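Local coordinates for ESX-1 secretion system protein eccD1 (Mycobacterium tuberculosis, PDB 4KV2) that forms part of the ESX-1 type VII secretion system, which delivers virulence factors such as EsxA and EsxB to host cells during infection, at residues A4-T9 with L21-P26; A64-P69 with L87-S92. All coordinates share one frame; numbering follows the deposited sequence.

Contact 1 (A4-T9 with L21-P26)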
ATOM      1  N   ALA A   4     -10.134  -7.039  -3.918  1.00 32.57           N
ATOM      2  CA  ALA A   4      -9.811  -6.962  -5.332  1.00 30.02           C
ATOM      3  C   ALA A   4      -8.579  -6.074  -5.530  1.00 27.42           C
ATOM      4  O   ALA A   4      -8.426  -5.058  -4.837  1.00 26.91           O
ATOM      5  CB  ALA A   4     -10.978  -6.378  -6.102  1.00 30.80           C
ATOM      6  N   THR A   5      -7.728  -6.449  -6.485  1.00 25.77           N
ATOM      7  CA  THR A   5      -6.519  -5.686  -6.782  1.00 23.99           C
ATOM      8  C   THR A   5      -6.374  -5.469  -8.290  1.00 22.77           C
ATOM      9  O   THR A   5      -6.991  -6.178  -9.097  1.00 24.04           O
ATOM     10  CB  THR A   5      -5.246  -6.402  -6.285  1.00 24.49           C
ATOM     11  OG1 THR A   5      -5.252  -7.727  -6.803  1.00 26.50           O
ATOM     12  CG2 THR A   5      -5.159  -6.466  -4.779  1.00 26.36           C
ATOM     13  N   THR A   6      -5.545  -4.492  -8.649  1.00 20.97           N
ATOM     14  CA  THR A   6      -5.233  -4.197 -10.031  1.00 20.38           C
ATOM     15  C   THR A   6      -3.723  -3.997 -10.152  1.00 19.28           C
ATOM     16  O   THR A   6      -3.076  -3.368  -9.295  1.00 18.65           O
ATOM     17  CB  THR A   6      -5.990  -2.936 -10.547  1.00 20.52           C
ATOM     18  OG1 THR A   6      -7.407  -3.141 -10.497  1.00 22.25           O
ATOM     19  CG2 THR A   6      -5.608  -2.584 -11.988  1.00 20.75           C
ATOM     20  N   ARG A   7      -3.177  -4.545 -11.222  1.00 19.76           N
ATOM     21  CA  ARG A   7      -1.770  -4.367 -11.564  0.50 19.45           C
ATOM     22  C   ARG A   7      -1.609  -3.082 -12.344  1.00 18.56           C
ATOM     23  O   ARG A   7      -2.241  -2.911 -13.388  1.00 19.65           O
ATOM     24  CB  ARG A   7      -1.261  -5.526 -12.433  0.50 21.44           C
ATOM     25  CG  ARG A   7      -0.680  -6.694 -11.657  0.50 23.05           C
ATOM     26  CD  ARG A   7      -1.696  -7.215 -10.668  0.50 23.39           C
ATOM     27  NE  ARG A   7      -1.214  -8.340  -9.875  0.50 25.71           N
ATOM     28  CZ  ARG A   7      -1.976  -8.950  -8.986  0.50 26.70           C
ATOM     29  NH1 ARG A   7      -3.226  -8.528  -8.820  0.50 25.49           N
ATOM     30  NH2 ARG A   7      -1.505  -9.947  -8.276  0.50 29.66           N
ATOM     31  N   VAL A   8      -0.779  -2.183 -11.834  1.00 17.59           N
ATOM     32  CA  VAL A   8      -0.452  -0.968 -12.552  1.00 17.16           C
ATOM     33  C   VAL A   8       1.050  -0.825 -12.623  1.00 16.90           C
ATOM     34  O   VAL A   8       1.775  -1.431 -11.828  1.00 17.28           O
ATOM     35  CB  VAL A   8      -1.084   0.309 -11.932  1.00 17.05           C
ATOM     36  CG1 VAL A   8      -2.598   0.151 -11.821  1.00 17.84           C
ATOM     37  CG2 VAL A   8      -0.455   0.633 -10.600  1.00 16.89           C
ATOM     38  N   THR A   9       1.515  -0.069 -13.608  1.00 16.75           N
ATOM     39  CA  THR A   9       2.924   0.227 -13.734  1.00 16.88           C
ATOM     40  C   THR A   9       3.036   1.745 -13.606  1.00 16.36           C
ATOM     41  O   THR A   9       2.373   2.475 -14.338  1.00 16.87           O
ATOM     42  CB  THR A   9       3.447  -0.215 -15.095  1.00 18.56           C
ATOM     43  OG1 THR A   9       3.331  -1.646 -15.239  1.00 19.93           O
ATOM     44  CG2 THR A   9       4.890   0.206 -15.272  1.00 19.34           C
ATOM     45  N   LEU A  21      -2.250  -2.651  -6.542  1.00 17.89           N
ATOM     46  CA  LEU A  21      -2.986  -1.685  -5.769  1.00 17.83           C
ATOM     47  C   LEU A  21      -4.410  -2.160  -5.567  1.00 18.37           C
ATOM     48  O   LEU A  21      -4.920  -2.925  -6.363  1.00 18.56           O
ATOM     49  CB  LEU A  21      -2.999  -0.344  -6.499  1.00 17.79           C
ATOM     50  CG  LEU A  21      -1.634   0.296  -6.765  1.00 17.54           C
ATOM     51  CD1 LEU A  21      -1.767   1.582  -7.550  1.00 18.25           C
ATOM     52  CD2 LEU A  21      -0.905   0.500  -5.449  1.00 18.20           C
ATOM     53  N   PRO A  22      -5.063  -1.679  -4.508  1.00 18.95           N
ATOM     54  CA  PRO A  22      -6.483  -2.002  -4.334  1.00 19.66           C
ATOM     55  C   PRO A  22      -7.326  -1.453  -5.484  1.00 20.12           C
ATOM     56  O   PRO A  22      -7.240  -0.233  -5.809  1.00 20.54           O
ATOM     57  CB  PRO A  22      -6.866  -1.278  -3.047  1.00 20.58           C
ATOM     58  CG  PRO A  22      -5.597  -0.862  -2.400  1.00 20.86           C
ATOM     59  CD  PRO A  22      -4.557  -0.769  -3.474  1.00 19.61           C
ATOM     60  N   ALA A  23      -8.163  -2.310  -6.047  1.00 20.59           N
ATOM     61  CA  ALA A  23      -8.990  -1.938  -7.175  1.00 21.83           C
ATOM     62  C   ALA A  23     -10.223  -1.118  -6.814  1.00 22.91           C
ATOM     63  O   ALA A  23     -10.632  -0.312  -7.618  1.00 24.33           O
ATOM     64  CB  ALA A  23      -9.429  -3.190  -7.921  1.00 23.21           C
ATOM     65  N   ALA A  24     -10.835  -1.349  -5.640  1.00 22.88           N
ATOM     66  CA  ALA A  24     -12.188  -0.860  -5.350  1.00 24.60           C
ATOM     67  C   ALA A  24     -12.266   0.210  -4.238  1.00 25.23           C
ATOM     68  O   ALA A  24     -13.328   0.757  -3.973  1.00 27.33           O
ATOM     69  CB  ALA A  24     -13.097  -2.040  -5.023  1.00 25.43           C
ATOM     70  N   VAL A  25     -11.120   0.526  -3.638  1.00 24.09           N
ATOM     71  CA  VAL A  25     -11.000   1.493  -2.563  1.00 25.13           C
ATOM     72  C   VAL A  25     -10.574   2.822  -3.179  1.00 26.06           C
ATOM     73  O   VAL A  25      -9.771   2.840  -4.114  1.00 24.82           O
ATOM     74  CB  VAL A  25      -9.910   1.001  -1.592  1.00 24.46           C
ATOM     75  CG1 VAL A  25      -9.607   2.009  -0.506  1.00 26.73           C
ATOM     76  CG2 VAL A  25     -10.334  -0.327  -0.984  1.00 24.37           C
ATOM     77  N   PRO A  26     -11.074   3.950  -2.643  1.00 21.27           N
ATOM     78  CA  PRO A  26     -10.686   5.233  -3.208  1.00 20.47           C
ATOM     79  C   PRO A  26      -9.174   5.442  -3.202  1.00 18.61           C
ATOM     80  O   PRO A  26      -8.487   5.067  -2.257  1.00 18.00           O
ATOM     81  CB  PRO A  26     -11.392   6.248  -2.300  1.00 22.76           C
ATOM     82  CG  PRO A  26     -12.615   5.524  -1.874  1.00 24.95           C
ATOM     83  CD  PRO A  26     -12.130   4.122  -1.627  1.00 24.01           C
TER
HETATM   84  O   HOH W   1     -10.093  -3.206  -3.559  1.00 22.95           O
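Val8 and Leu21 carry the apolar half of this contact, their side chains crossing at about a right angle. Val8 has CG1 anti to the carbonyl carbon (chi1 -56°), which puts CG2 between the backbone N and the carbonyl carbon, and from there the methyl presses on the CD1 branch of Leu21, a tight fit at 3.5 Å between Val8 CG2 and Leu21 CD1. Thr6 turns its hydroxyl instead toward the small side chain of Ala23, with Thr6 OG1 3.3 Å from Ala23 CB, while farther out the two methyls Ala4 CB and Ala23 CB meet at 4.0 Å. The backbones of Thr6 and Leu21 make an antiparallel hydrogen-bonded pair: Thr6 N to Leu21 O is 2.8 Å, and Leu21 N to Thr6 O is 3.0 Å. Past Pro22 the chain bends, yet Ala23 N still reaches Ala4 O at 3.0 Å, coming from above the carbonyl plane. A water takes the N-H of Ala24 and donates to that same Ala4 O, so the residue just before strand 5-12 stays tied to the chain leaving strand 15-22. Beyond these segments, Leu77 packs on Leu21. This is the open end of the N-terminal beta hairpin of a ubiquitin-like, beta-grasp fold.

Contact 2 (A64-P69 with L87-S92)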
ATOM      1  N   ALA A  64      -2.310   9.771 -12.485  1.00 15.76           N
ATOM      2  CA  ALA A  64      -2.740  10.251 -13.782  1.00 15.89           C
ATOM      3  C   ALA A  64      -2.237   9.317 -14.854  1.00 16.49           C
ATOM      4  O   ALA A  64      -1.134   8.758 -14.765  1.00 16.97           O
ATOM      5  CB  ALA A  64      -2.217  11.655 -14.038  1.00 16.15           C
ATOM      6  N   ARG A  65      -3.038   9.136 -15.886  1.00 17.06           N
ATOM      7  CA  ARG A  65      -2.531   8.509 -17.092  1.00 18.37           C
ATOM      8  C   ARG A  65      -1.499   9.458 -17.706  1.00 18.80           C
ATOM      9  O   ARG A  65      -1.654  10.666 -17.591  1.00 18.43           O
ATOM     10  CB  ARG A  65      -3.667   8.216 -18.054  1.00 19.49           C
ATOM     11  CG  ARG A  65      -4.473   7.015 -17.598  1.00 20.04           C
ATOM     12  CD  ARG A  65      -5.455   6.597 -18.664  1.00 21.84           C
ATOM     13  NE  ARG A  65      -6.353   5.541 -18.235  1.00 22.85           N
ATOM     14  CZ  ARG A  65      -7.536   5.711 -17.647  1.00 23.15           C
ATOM     15  NH1 ARG A  65      -8.015   6.925 -17.382  1.00 22.25           N
ATOM     16  NH2 ARG A  65      -8.261   4.631 -17.344  1.00 24.75           N
ATOM     17  N   PRO A  66      -0.426   8.925 -18.318  1.00 20.23           N
ATOM     18  CA  PRO A  66       0.650   9.841 -18.734  1.00 21.35           C
ATOM     19  C   PRO A  66       0.202  11.021 -19.581  1.00 22.21           C
ATOM     20  O   PRO A  66      -0.435  10.832 -20.616  1.00 22.99           O
ATOM     21  CB  PRO A  66       1.594   8.933 -19.534  1.00 23.15           C
ATOM     22  CG  PRO A  66       1.377   7.567 -18.968  1.00 22.76           C
ATOM     23  CD  PRO A  66      -0.085   7.522 -18.632  1.00 21.47           C
ATOM     24  N   GLY A  67       0.521  12.240 -19.128  1.00 22.28           N
ATOM     25  CA  GLY A  67       0.205  13.448 -19.877  1.00 23.37           C
ATOM     26  C   GLY A  67      -1.240  13.928 -19.750  1.00 22.99           C
ATOM     27  O   GLY A  67      -1.623  14.902 -20.370  1.00 23.79           O
ATOM     28  N   SER A  68      -2.057  13.266 -18.950  1.00 21.42           N
ATOM     29  CA  SER A  68      -3.485  13.612 -18.849  1.00 21.54           C
ATOM     30  C   SER A  68      -3.844  14.253 -17.502  1.00 20.57           C
ATOM     31  O   SER A  68      -3.102  14.109 -16.537  1.00 19.80           O
ATOM     32  CB  SER A  68      -4.314  12.342 -19.000  1.00 21.68           C
ATOM     33  OG  SER A  68      -4.116  11.766 -20.273  1.00 23.38           O
ATOM     34  N   PRO A  69      -5.027  14.897 -17.403  1.00 21.05           N
ATOM     35  CA  PRO A  69      -5.389  15.451 -16.099  1.00 21.06           C
ATOM     36  C   PRO A  69      -5.521  14.327 -15.060  1.00 20.33           C
ATOM     37  O   PRO A  69      -5.798  13.206 -15.435  1.00 19.52           O
ATOM     38  CB  PRO A  69      -6.730  16.120 -16.364  1.00 22.36           C
ATOM     39  CG  PRO A  69      -6.665  16.495 -17.797  1.00 23.50           C
ATOM     40  CD  PRO A  69      -5.955  15.343 -18.459  1.00 22.63           C
ATOM     41  N   LEU A  87      -0.427   1.997 -17.525  1.00 20.16           N
ATOM     42  CA  LEU A  87       0.608   2.932 -17.102  1.00 19.64           C
ATOM     43  C   LEU A  87      -0.071   4.112 -16.400  1.00 18.13           C
ATOM     44  O   LEU A  87      -0.983   4.747 -16.952  1.00 19.05           O
ATOM     45  CB  LEU A  87       1.401   3.524 -18.288  1.00 22.75           C
ATOM     46  CG  LEU A  87       2.446   2.709 -19.019  1.00 25.70           C
ATOM     47  CD1 LEU A  87       3.353   3.621 -19.843  1.00 29.14           C
ATOM     48  CD2 LEU A  87       3.275   1.927 -18.027  1.00 25.18           C
ATOM     49  N   LEU A  88       0.420   4.400 -15.207  1.00 16.56           N
ATOM     50  CA  LEU A  88       0.093   5.612 -14.495  1.00 15.99           C
ATOM     51  C   LEU A  88       1.323   6.430 -14.124  1.00 16.27           C
ATOM     52  O   LEU A  88       2.465   5.936 -14.106  1.00 16.93           O
ATOM     53  CB  LEU A  88      -0.721   5.257 -13.239  1.00 15.23           C
ATOM     54  CG  LEU A  88      -2.096   4.628 -13.481  1.00 15.84           C
ATOM     55  CD1 LEU A  88      -2.796   4.228 -12.166  1.00 16.37           C
ATOM     56  CD2 LEU A  88      -3.005   5.540 -14.256  1.00 17.52           C
ATOM     57  N   THR A  89       1.078   7.708 -13.833  1.00 16.54           N
ATOM     58  CA  THR A  89       2.114   8.596 -13.300  1.00 17.45           C
ATOM     59  C   THR A  89       1.640   9.145 -11.948  1.00 17.24           C
ATOM     60  O   THR A  89       0.464   9.019 -11.608  1.00 16.93           O
ATOM     61  CB  THR A  89       2.437   9.750 -14.271  1.00 19.35           C
ATOM     62  OG1 THR A  89       1.250  10.521 -14.525  1.00 19.50           O
ATOM     63  CG2 THR A  89       2.990   9.215 -15.586  1.00 20.93           C
ATOM     64  N   LEU A  90       2.560   9.718 -11.175  1.00 18.42           N
ATOM     65  CA  LEU A  90       2.213  10.427  -9.955  1.00 19.62           C
ATOM     66  C   LEU A  90       2.395  11.916 -10.221  1.00 20.97           C
ATOM     67  O   LEU A  90       3.435  12.338 -10.715  1.00 22.06           O
ATOM     68  CB  LEU A  90       3.084   9.984  -8.785  1.00 21.25           C
ATOM     69  CG  LEU A  90       2.689   8.652  -8.154  1.00 21.08           C
ATOM     70  CD1 LEU A  90       3.855   8.147  -7.308  1.00 23.81           C
ATOM     71  CD2 LEU A  90       1.415   8.848  -7.324  1.00 21.67           C
ATOM     72  N   VAL A  91       1.362  12.701  -9.915  1.00 21.74           N
ATOM     73  CA  VAL A  91       1.369  14.133 -10.208  1.00 23.67           C
ATOM     74  C   VAL A  91       0.904  14.921  -8.991  1.00 25.78           C
ATOM     75  O   VAL A  91       0.091  14.435  -8.231  1.00 25.46           O
ATOM     76  CB  VAL A  91       0.482  14.475 -11.441  1.00 24.11           C
ATOM     77  CG1 VAL A  91       1.044  13.794 -12.687  1.00 23.49           C
ATOM     78  CG2 VAL A  91      -0.968  14.067 -11.238  1.00 23.94           C
ATOM     79  N   SER A  92       1.424  16.138  -8.819  1.00 28.28           N
ATOM     80  CA  SER A  92       0.984  17.004  -7.715  1.00 31.46           C
ATOM     81  C   SER A  92       0.979  18.457  -8.128  1.00 34.27           C
ATOM     82  O   SER A  92       0.722  19.354  -7.333  1.00 37.66           O
ATOM     83  CB  SER A  92       1.873  16.814  -6.493  1.00 32.97           C
ATOM     84  OG  SER A  92       3.181  17.287  -6.747  1.00 34.41           O
ATOM     85  OXT SER A  92       1.258  18.740  -9.290  1.00 34.84           O
TER
HETATM   86  O   HOH W   2       1.525  12.639 -16.280  1.00 25.81           O
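A chi1 of 59° sets OG1 of Thr89 between its own backbone N and carbonyl carbon, and in that position the hydroxyl donates to the carbonyl of Ala64 (Thr89 OG1 to Ala64 O 3.0 Å). It approaches from above the carbonyl plane, whereas Thr89 N comes in nearly along the C=O axis at 2.6 Å from Ala64 O. One oxygen is thus gripped by two donors of a single residue. The same torsion places the other branch, Thr89 CG2, anti to the carbonyl carbon, where it faces the ring of Pro66 (Thr89 CG2 to Pro66 CG 4.1 Å). Ala64 N closes the ring of the hydrogen-bonded antiparallel pair by donating to Thr89 O at 3.0 Å. This pair lies between the short edge strand 62-64 and the C-terminal strand 86-91 of the beta-grasp sheet, and just past it the chain leaves the sheet in a type II turn, Arg65 to Ser68. A water spans the turn and the strand, donating to Thr89 OG1 and accepting from Gly67 N. Apolar contacts flank the pair. Ala64 CB leans on Val91 CG2 at 3.9 Å, and the Pro66 ring crosses Leu87 at about a right angle, CG of Pro66 lying 4.1 Å from CB of Leu87. Arg65 runs extended from CG to NE, its CG resting against Leu88 CD2 at 3.9 Å, and its NH2 goes on to bond the carbonyl of Ala80. Leu90, whose side chain points away from residues 64-69, packs on Ile31, Val35 and Leu38 of helix 31-41.

In the fold
From the N terminus, strand 5-12 runs out, the chain turns and strand 15-22 returns, so contact 1 closes the first hairpin. The chain then makes helix 31-41 and a long connection before strand 62-64. Contact 2 closes the next loop, bringing residues 64-69 against the C-terminal strand 86-91. The two loops follow one another, neither nested nor crossed, with centres about 16 Å apart. They meet through the sheet, ordered 15-22, 5-12, 86-91, 62-64, since 5-12 and 86-91 run side by side and parallel: Thr9 O and Leu88 N, 2.9 Å apart, probably form a hydrogen bond. Contact 1 ties in one outer strand, contact 2 the other.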